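Cytochrome C'' (PDB 1GU2) binds one heme c covalently and probably serves as an electron-transfer protein. Local coordinates at residues Ser51-Asn63 / Phe112-Lys124. Residues are numbered along the deposited sequence; the frame is centred on the assembly and turned at random. Where two conformers were deposited one is given.
With HEC (heme c), chain C.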
ATOM      1  N   SER A  51       7.623   5.179   7.189  1.00 11.20           N
ATOM      2  CA  SER A  51       7.784   5.934   8.423  1.00 11.80           C
ATOM      3  C   SER A  51       6.855   5.420   9.507  1.00 12.53           C
ATOM      4  O   SER A  51       7.244   5.386  10.661  1.00 13.36           O
ATOM      5  CB  SER A  51       7.496   7.409   8.216  1.00 12.53           C
ATOM      6  OG  SER A  51       8.403   8.012   7.302  1.00 13.57           O
ATOM      7  N   CYS A  52       5.628   5.056   9.104  1.00 11.37           N
ATOM      8  CA  CYS A  52       4.641   4.528  10.033  1.00 10.88           C
ATOM      9  C   CYS A  52       4.534   3.019   9.947  1.00 11.40           C
ATOM     10  O   CYS A  52       4.295   2.350  10.949  1.00 13.62           O
ATOM     11  CB  CYS A  52       3.267   5.158   9.760  1.00 10.18           C
ATOM     12  SG  CYS A  52       3.288   6.920  10.122  1.00 11.65           S
ATOM     13  N   HIS A  53       4.685   2.435   8.768  1.00 10.60           N
ATOM     14  CA  HIS A  53       4.417   0.988   8.594  1.00 10.56           C
ATOM     15  C   HIS A  53       5.672   0.160   8.719  1.00 11.23           C
ATOM     16  O   HIS A  53       5.613  -1.074   8.611  1.00 11.43           O
ATOM     17  CB  HIS A  53       3.717   0.772   7.232  1.00  9.49           C
ATOM     18  CG  HIS A  53       2.345   1.371   7.204  1.00  9.23           C
ATOM     19  ND1 HIS A  53       1.298   0.886   7.952  1.00 10.76           N
ATOM     20  CD2 HIS A  53       1.798   2.377   6.516  1.00  9.89           C
ATOM     21  CE1 HIS A  53       0.180   1.591   7.712  1.00  9.97           C
ATOM     22  NE2 HIS A  53       0.461   2.523   6.837  1.00  8.97           N
ATOM     23  N   THR A  54       6.836   0.802   8.966  1.00 11.51           N
ATOM     24  CA  THR A  54       8.181   0.218   8.983  1.00 11.94           C
ATOM     25  C   THR A  54       8.567  -0.149   7.567  1.00 11.75           C
ATOM     26  O   THR A  54       7.773  -0.080   6.620  1.00 11.52           O
ATOM     27  CB  THR A  54       8.374  -0.944   9.984  1.00 12.34           C
ATOM     28  OG1 THR A  54       7.920  -2.181   9.426  1.00 13.22           O
ATOM     29  CG2 THR A  54       7.615  -0.824  11.253  1.00 13.00           C
ATOM     30  N   ASN A  55       9.837  -0.579   7.410  1.00 12.70           N
ATOM     31  CA  ASN A  55      10.265  -0.983   6.067  1.00 13.12           C
ATOM     32  C   ASN A  55       9.923  -2.387   5.653  1.00 12.83           C
ATOM     33  O   ASN A  55      10.331  -2.954   4.637  1.00 13.89           O
ATOM     34  CB  ASN A  55      11.802  -0.799   5.832  1.00 15.76           C
ATOM     35  CG  ASN A  55      12.613  -1.677   6.724  1.00 17.84           C
ATOM     36  OD1 ASN A  55      12.144  -2.649   7.307  1.00 20.64           O
ATOM     37  ND2 ASN A  55      13.898  -1.314   6.867  1.00 27.87           N
ATOM     38  N   ASN A  56       9.160  -3.116   6.341  1.00 12.88           N
ATOM     39  CA  ASN A  56       8.545  -4.421   6.216  1.00 11.65           C
ATOM     40  C   ASN A  56       7.056  -4.363   6.602  1.00 11.65           C
ATOM     41  O   ASN A  56       6.708  -4.323   7.787  1.00 11.53           O
ATOM     42  CB  ASN A  56       9.321  -5.450   7.062  1.00 12.75           C
ATOM     43  CG  ASN A  56       8.972  -6.883   6.759  1.00 12.69           C
ATOM     44  OD1 ASN A  56       9.619  -7.874   7.161  1.00 17.30           O
ATOM     45  ND2 ASN A  56       7.930  -7.071   6.008  1.00 10.66           N
ATOM     46  N   PRO A  57       6.188  -4.482   5.602  1.00 11.07           N
ATOM     47  CA  PRO A  57       4.736  -4.438   5.892  1.00 11.16           C
ATOM     48  C   PRO A  57       4.154  -5.650   6.571  1.00 10.98           C
ATOM     49  O   PRO A  57       2.977  -5.686   6.950  1.00 11.85           O
ATOM     50  CB  PRO A  57       4.166  -4.240   4.486  1.00 13.30           C
ATOM     51  CG  PRO A  57       5.128  -4.919   3.576  1.00 12.48           C
ATOM     52  CD  PRO A  57       6.464  -4.632   4.164  1.00 11.58           C
ATOM     53  N   ALA A  58       4.911  -6.713   6.860  1.00 11.73           N
ATOM     54  CA  ALA A  58       4.602  -7.851   7.662  1.00 11.94           C
ATOM     55  C   ALA A  58       4.789  -7.528   9.143  1.00 11.90           C
ATOM     56  O   ALA A  58       4.327  -8.326   9.984  1.00 13.34           O
ATOM     57  CB  ALA A  58       5.461  -9.040   7.249  1.00 13.99           C
ATOM     58  N   ASN A  59       5.405  -6.404   9.499  1.00 11.01           N
ATOM     59  CA  ASN A  59       5.601  -6.035  10.897  1.00 11.24           C
ATOM     60  C   ASN A  59       4.508  -5.107  11.427  1.00 11.29           C
ATOM     61  O   ASN A  59       3.783  -4.465  10.672  1.00 11.62           O
ATOM     62  CB  ASN A  59       6.950  -5.285  11.170  1.00 15.17           C
ATOM     63  CG  ASN A  59       8.007  -6.346  11.354  1.00 22.34           C
ATOM     64  OD1 ASN A  59       8.563  -6.907  12.250  1.00 22.91           O
ATOM     65  ND2 ASN A  59       8.395  -6.700  10.175  1.00 17.11           N
ATOM     66  N   VAL A  60       4.420  -4.998  12.742  1.00 12.32           N
ATOM     67  CA  VAL A  60       3.564  -4.009  13.388  1.00 12.03           C
ATOM     68  C   VAL A  60       4.208  -2.652  13.246  1.00 11.88           C
ATOM     69  O   VAL A  60       5.386  -2.471  13.515  1.00 15.15           O
ATOM     70  CB  VAL A  60       3.377  -4.418  14.850  1.00 14.98           C
ATOM     71  CG1 VAL A  60       2.729  -3.298  15.617  1.00 17.28           C
ATOM     72  CG2 VAL A  60       2.542  -5.693  14.960  1.00 16.07           C
ATOM     73  N   GLY A  61       3.445  -1.672  12.823  1.00 12.31           N
ATOM     74  CA  GLY A  61       3.851  -0.303  12.639  1.00 13.27           C
ATOM     75  C   GLY A  61       3.518   0.575  13.829  1.00 12.78           C
ATOM     76  O   GLY A  61       2.994   0.115  14.862  1.00 13.21           O
ATOM     77  N   LYS A  62       3.855   1.858  13.705  1.00 12.69           N
ATOM     78  CA  LYS A  62       3.594   2.834  14.747  1.00 13.76           C
ATOM     79  C   LYS A  62       3.368   4.195  14.081  1.00 13.18           C
ATOM     80  O   LYS A  62       4.204   4.663  13.323  1.00 14.45           O
ATOM     81  CB  LYS A  62       4.710   2.900  15.756  1.00 16.76           C
ATOM     82  CG  LYS A  62       4.533   3.992  16.792  1.00 24.54           C
ATOM     83  CD  LYS A  62       5.554   3.731  17.921  1.00 35.80           C
ATOM     84  CE  LYS A  62       6.944   4.293  17.699  1.00 47.54           C
ATOM     85  NZ  LYS A  62       7.836   4.442  18.919  1.00 66.85           N
ATOM     86  N   ASN A  63       2.224   4.796  14.387  1.00 13.60           N
ATOM     87  CA  ASN A  63       1.861   6.099  13.819  1.00 13.33           C
ATOM     88  C   ASN A  63       2.787   7.147  14.398  1.00 14.07           C
ATOM     89  O   ASN A  63       2.782   7.366  15.604  1.00 16.89           O
ATOM     90  CB  ASN A  63       0.394   6.291  14.184  1.00 15.54           C
ATOM     91  CG  ASN A  63      -0.405   7.372  13.573  1.00 21.66           C
ATOM     92  OD1 ASN A  63      -1.606   7.475  13.321  1.00 22.95           O
ATOM     93  ND2 ASN A  63       0.355   8.375  13.242  1.00 19.35           N
ATOM     94  N   PHE A 112       1.642  -1.746  -5.377  1.00  9.64           N
ATOM     95  CA  PHE A 112       1.781  -1.833  -3.936  1.00  9.30           C
ATOM     96  C   PHE A 112       1.121  -3.089  -3.374  1.00  9.21           C
ATOM     97  O   PHE A 112       1.715  -3.758  -2.542  1.00  9.36           O
ATOM     98  CB  PHE A 112       1.220  -0.563  -3.288  1.00  9.33           C
ATOM     99  CG  PHE A 112       1.274  -0.666  -1.773  1.00  9.19           C
ATOM    100  CD1 PHE A 112       0.118  -0.728  -1.026  1.00 11.16           C
ATOM    101  CD2 PHE A 112       2.512  -0.701  -1.154  1.00 10.68           C
ATOM    102  CE1 PHE A 112       0.179  -0.824   0.352  1.00 14.46           C
ATOM    103  CE2 PHE A 112       2.602  -0.833   0.201  1.00 13.25           C
ATOM    104  CZ  PHE A 112       1.433  -0.891   0.927  1.00 13.99           C
ATOM    105  N   ILE A 113      -0.098  -3.414  -3.816  1.00  9.59           N
ATOM    106  CA  ILE A 113      -0.764  -4.599  -3.295  1.00  9.42           C
ATOM    107  C   ILE A 113      -0.038  -5.846  -3.760  1.00  9.24           C
ATOM    108  O   ILE A 113       0.127  -6.801  -2.983  1.00 10.43           O
ATOM    109  CB  ILE A 113      -2.277  -4.591  -3.607  1.00  9.64           C
ATOM    110  CG1 ILE A 113      -2.980  -3.352  -3.041  1.00 10.53           C
ATOM    111  CG2 ILE A 113      -2.893  -5.893  -3.119  1.00 12.75           C
ATOM    112  CD1 ILE A 113      -4.434  -3.196  -3.448  1.00 12.70           C
ATOM    113  N   ALA A 114       0.489  -5.866  -4.971  1.00  9.64           N
ATOM    114  CA  ALA A 114       1.272  -6.993  -5.448  1.00 10.69           C
ATOM    115  C   ALA A 114       2.492  -7.131  -4.580  1.00 10.13           C
ATOM    116  O   ALA A 114       2.865  -8.224  -4.167  1.00 10.76           O
ATOM    117  CB  ALA A 114       1.652  -6.794  -6.906  1.00 11.35           C
ATOM    118  N   TYR A 115       3.142  -6.026  -4.238  1.00 10.09           N
ATOM    119  CA  TYR A 115       4.301  -6.082  -3.305  1.00 10.70           C
ATOM    120  C   TYR A 115       3.875  -6.649  -1.961  1.00 10.35           C
ATOM    121  O   TYR A 115       4.542  -7.512  -1.354  1.00 11.34           O
ATOM    122  CB  TYR A 115       4.921  -4.663  -3.207  1.00 11.06           C
ATOM    123  CG  TYR A 115       5.825  -4.543  -1.994  1.00 11.33           C
ATOM    124  CD1 TYR A 115       6.963  -5.326  -1.896  1.00 13.81           C
ATOM    125  CD2 TYR A 115       5.539  -3.679  -0.942  1.00 12.87           C
ATOM    126  CE1 TYR A 115       7.778  -5.195  -0.762  1.00 16.51           C
ATOM    127  CE2 TYR A 115       6.332  -3.534   0.196  1.00 14.21           C
ATOM    128  CZ  TYR A 115       7.460  -4.318   0.234  1.00 15.47           C
ATOM    129  OH  TYR A 115       8.257  -4.266   1.339  1.00 19.14           O
ATOM    130  N   LEU A 116       2.739  -6.217  -1.400  1.00 10.69           N
ATOM    131  CA  LEU A 116       2.239  -6.776  -0.125  1.00 11.44           C
ATOM    132  C   LEU A 116       2.082  -8.300  -0.193  1.00 11.70           C
ATOM    133  O   LEU A 116       2.338  -8.962   0.855  1.00 12.79           O
ATOM    134  CB  LEU A 116       0.918  -6.170   0.261  1.00 10.30           C
ATOM    135  CG  LEU A 116       0.883  -4.712   0.705  1.00 10.10           C
ATOM    136  CD1 LEU A 116      -0.539  -4.338   1.120  1.00 11.31           C
ATOM    137  CD2 LEU A 116       1.826  -4.411   1.843  1.00 11.51           C
ATOM    138  N   LEU A 117       1.674  -8.860  -1.317  1.00 11.81           N
ATOM    139  CA  LEU A 117       1.494 -10.316  -1.476  1.00 11.84           C
ATOM    140  C   LEU A 117       2.825 -11.040  -1.322  1.00 12.84           C
ATOM    141  O   LEU A 117       2.837 -12.240  -1.041  1.00 14.57           O
ATOM    142  CB  LEU A 117       0.874 -10.686  -2.825  1.00 13.69           C
ATOM    143  CG  LEU A 117      -0.557 -10.233  -3.086  1.00 17.45           C
ATOM    144  CD1 LEU A 117      -1.021 -10.567  -4.492  1.00 24.59           C
ATOM    145  CD2 LEU A 117      -1.490 -10.808  -2.043  1.00 24.18           C
ATOM    146  N   THR A 118       3.942 -10.364  -1.504  1.00 13.84           N
ATOM    147  CA  THR A 118       5.224 -11.010  -1.486  1.00 14.31           C
ATOM    148  C   THR A 118       5.935 -10.935  -0.121  1.00 16.39           C
ATOM    149  O   THR A 118       6.949 -11.608   0.061  1.00 19.15           O
ATOM    150  CB  THR A 118       6.247 -10.407  -2.485  1.00 16.08           C
ATOM    151  OG1 THR A 118       6.636  -9.066  -2.101  1.00 19.16           O
ATOM    152  CG2 THR A 118       5.623 -10.448  -3.838  1.00 18.35           C
ATOM    153  N   GLU A 119       5.416 -10.121   0.785  1.00 15.89           N
ATOM    154  CA  GLU A 119       6.006  -9.883   2.107  1.00 17.21           C
ATOM    155  C   GLU A 119       5.263 -10.730   3.113  1.00 17.53           C
ATOM    156  O   GLU A 119       4.287 -10.448   3.775  1.00 31.73           O
ATOM    157  CB  GLU A 119       6.000  -8.395   2.473  1.00 20.69           C
ATOM    158  CG  GLU A 119       6.931  -7.600   1.583  1.00 23.98           C
ATOM    159  CD  GLU A 119       8.340  -7.638   2.095  1.00 25.27           C
ATOM    160  OE1 GLU A 119       8.792  -8.630   2.688  1.00 24.34           O
ATOM    161  OE2 GLU A 119       9.071  -6.646   1.916  1.00 24.94           O
ATOM    162  N   THR A 120       5.720 -11.957   3.319  1.00 17.42           N
ATOM    163  CA  THR A 120       4.926 -12.880   4.128  1.00 19.52           C
ATOM    164  C   THR A 120       5.642 -13.171   5.441  1.00 18.40           C
ATOM    165  O   THR A 120       5.155 -13.978   6.232  1.00 20.55           O
ATOM    166  CB  THR A 120       4.681 -14.204   3.391  1.00 24.40           C
ATOM    167  OG1 THR A 120       5.950 -14.833   3.225  1.00 24.77           O
ATOM    168  CG2 THR A 120       4.095 -14.033   1.975  1.00 25.66           C
ATOM    169  N   LYS A 121       6.824 -12.600   5.682  1.00 19.25           N
ATOM    170  CA  LYS A 121       7.576 -12.925   6.893  1.00 22.21           C
ATOM    171  C   LYS A 121       8.004 -11.663   7.653  1.00 18.73           C
ATOM    172  O   LYS A 121       8.729 -10.795   7.116  1.00 17.60           O
ATOM    173  CB  LYS A 121       8.824 -13.745   6.548  1.00 31.17           C
ATOM    174  CG  LYS A 121       8.557 -15.011   5.739  1.00 38.61           C
ATOM    175  CD  LYS A 121       8.333 -16.176   6.703  1.00 51.11           C
ATOM    176  CE  LYS A 121       8.104 -17.466   5.927  1.00 56.58           C
ATOM    177  NZ  LYS A 121       7.340 -18.497   6.711  1.00 75.00           N
ATOM    178  N   PRO A 122       7.584 -11.508   8.884  1.00 18.56           N
ATOM    179  CA  PRO A 122       8.063 -10.366   9.687  1.00 17.77           C
ATOM    180  C   PRO A 122       9.550 -10.417   9.867  1.00 18.18           C
ATOM    181  O   PRO A 122      10.170 -11.463  10.052  1.00 19.39           O
ATOM    182  CB  PRO A 122       7.316 -10.552  11.009  1.00 21.29           C
ATOM    183  CG  PRO A 122       6.131 -11.373  10.631  1.00 24.16           C
ATOM    184  CD  PRO A 122       6.607 -12.337   9.591  1.00 24.09           C
ATOM    185  N   THR A 123      10.283  -9.365   9.828  1.00 17.27           N
ATOM    186  CA  THR A 123      11.553  -9.016  10.410  1.00 16.09           C
ATOM    187  C   THR A 123      11.621  -9.320  11.901  1.00 16.96           C
ATOM    188  O   THR A 123      10.743  -8.963  12.695  1.00 19.42           O
ATOM    189  CB  THR A 123      11.919  -7.516  10.231  1.00 19.12           C
ATOM    190  OG1 THR A 123      11.927  -7.188   8.820  1.00 19.46           O
ATOM    191  CG2 THR A 123      13.326  -7.219  10.769  1.00 22.03           C
ATOM    192  N   LYS A 124      12.663 -10.003  12.346  1.00 18.38           N
ATOM    193  CA  LYS A 124      12.891 -10.470  13.692  1.00 19.65           C
ATOM    194  C   LYS A 124      14.008  -9.716  14.419  0.50 22.49           C
ATOM    195  O   LYS A 124      14.730  -8.990  13.724  0.50 21.36           O
ATOM    196  CB  LYS A 124      13.174 -11.992  13.677  1.00 24.52           C
ATOM    197  CG  LYS A 124      11.859 -12.760  13.569  1.00 38.33           C
ATOM    198  CD  LYS A 124      11.868 -14.162  13.051  1.00 48.65           C
ATOM    199  CE  LYS A 124      11.514 -15.211  14.100  1.00 52.94           C
ATOM    200  NZ  LYS A 124      11.386 -16.590  13.517  1.00 36.35           N
TER
HETATM  201 FE   HEC C 125      -0.939   3.786   6.112  1.00  8.86          FE
HETATM  202  CHA HEC C 125      -3.649   2.009   7.217  1.00 11.22           C
HETATM  203  CHB HEC C 125      -0.961   1.983   3.215  1.00  9.35           C
HETATM  204  CHC HEC C 125       1.443   5.900   4.822  1.00  8.87           C
HETATM  205  CHD HEC C 125      -0.705   5.331   9.166  1.00 10.79           C
HETATM  206  NA  HEC C 125      -2.022   2.264   5.387  1.00  9.51           N
HETATM  207  C1A HEC C 125      -3.136   1.648   5.984  1.00  9.86           C
HETATM  208  C2A HEC C 125      -3.651   0.627   5.114  1.00 10.79           C
HETATM  209  C3A HEC C 125      -2.870   0.586   4.021  1.00 10.23           C
HETATM  210  C4A HEC C 125      -1.883   1.628   4.167  1.00  8.60           C
HETATM  211  CMA HEC C 125      -2.995  -0.342   2.787  1.00 11.73           C
HETATM  212  CAA HEC C 125      -4.877  -0.250   5.422  1.00 12.04           C
HETATM  213  CBA HEC C 125      -6.180   0.342   4.852  1.00 13.76           C
HETATM  214  CGA HEC C 125      -7.368  -0.497   5.171  1.00 17.41           C
HETATM  215  O1A HEC C 125      -8.473   0.070   5.320  1.00 31.97           O
HETATM  216  O2A HEC C 125      -7.264  -1.730   5.288  1.00 25.19           O
HETATM  217  NB  HEC C 125       0.028   3.918   4.357  1.00  8.74           N
HETATM  218  C1B HEC C 125      -0.128   3.105   3.269  1.00  9.12           C
HETATM  219  C2B HEC C 125       0.675   3.613   2.164  1.00  9.56           C
HETATM  220  C3B HEC C 125       1.325   4.726   2.608  1.00  9.17           C
HETATM  221  C4B HEC C 125       0.937   4.896   3.990  1.00  8.74           C
HETATM  222  CMB HEC C 125       0.753   2.997   0.756  1.00 10.17           C
HETATM  223  CAB HEC C 125       2.316   5.651   1.864  1.00  9.95           C
HETATM  224  CBB HEC C 125       1.680   6.270   0.622  1.00 11.37           C
HETATM  225  NC  HEC C 125       0.152   5.294   6.851  1.00  9.72           N
HETATM  226  C1C HEC C 125       1.121   6.028   6.165  1.00  9.16           C
HETATM  227  C2C HEC C 125       1.778   6.935   7.082  1.00 10.19           C
HETATM  228  C3C HEC C 125       1.198   6.766   8.308  1.00 10.82           C
HETATM  229  C4C HEC C 125       0.183   5.759   8.168  1.00 10.06           C
HETATM  230  CMC HEC C 125       2.953   7.834   6.649  1.00 10.53           C
HETATM  231  CAC HEC C 125       1.555   7.389   9.658  1.00 12.00           C
HETATM  232  CBC HEC C 125       1.488   8.912   9.652  1.00 14.41           C
HETATM  233  ND  HEC C 125      -1.958   3.682   7.821  1.00 10.23           N
HETATM  234  C1D HEC C 125      -1.732   4.436   8.981  1.00 10.43           C
HETATM  235  C2D HEC C 125      -2.798   4.219   9.922  1.00 11.65           C
HETATM  236  C3D HEC C 125      -3.727   3.428   9.306  1.00 12.68           C
HETATM  237  C4D HEC C 125      -3.147   2.991   8.056  1.00 11.22           C
HETATM  238  CMD HEC C 125      -2.878   4.823  11.336  1.00 15.92           C
HETATM  239  CAD HEC C 125      -5.151   3.119   9.836  1.00 15.71           C
HETATM  240  CBD HEC C 125      -5.153   2.084  10.989  1.00 16.14           C
HETATM  241  CGD HEC C 125      -5.262   0.647  10.525  1.00 19.42           C
HETATM  242  O1D HEC C 125      -4.880  -0.302  11.269  1.00 16.65           O
HETATM  243  O2D HEC C 125      -5.766   0.409   9.395  1.00 15.66           O
HETATM  244  O   HOH W   1      10.183  -2.580   2.052  1.00 16.65           O
HETATM  245  O   HOH W   2      12.323  -4.503   8.896  1.00 46.24           O
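Pro-57 meets Tyr-115, Leu-116 and Glu-119 at the end of helix 106-118, and its compact ring suits a place where three side chains converge. Its CB lies 3.5 Å from Leu-116 CD2, while CG rests 3.8 Å from Tyr-115 CE2, approaching that ring obliquely. The aliphatic part of Glu-119 crosses the proline at about a right angle, with CB 3.7 Å from Pro-57 CG. Farther along, the small methyl of Ala-58 lets the C-terminal tail pass close by, its CB 3.6 Å from Pro-122 N.

Polar groups border this apolar patch. Tyr-115 OH donates a 2.6 Å hydrogen bond to Glu-119 OE2, on the anti lone pair of the carboxylate, and a water links the same hydroxyl to the backbone O of Asn-55. Glu-119 reaches back to the tyrosine because its chain bends at chi2 (-85°), leaving its methylenes against the proline. A second water is hydrogen-bonded to Thr-123 OG1; its link to Asn-55 OD1 is doubtful.

The loop that carries Pro-57 follows the c-type heme attachment helix: Cys-52 SG is bonded to heme CAC. His-53 NE2 binds the heme FE at 2.0 Å, with His-95 as the other axial ligand. The contact thus ties the chain just beyond His-53 to the C-terminal helix and tail. Phe-112, one turn before Leu-116 on that helix, lies between Leu-116 CG on one ring face and heme CMB on the other, a flat hydrocarbon well suited to the porphyrin rim.

Within the loop, a type I turn from Asn-56 to Asn-59, closed by the hydrogen bond from Asn-59 N to Asn-56 O, presents Pro-57 and Ala-58 to the C-terminal segment, with Pro-57 at a position that favours its restricted phi. The backbone of Pro-57 is also hydrogen-bonded to Ala-74, and Ala-58 packs on Val-77.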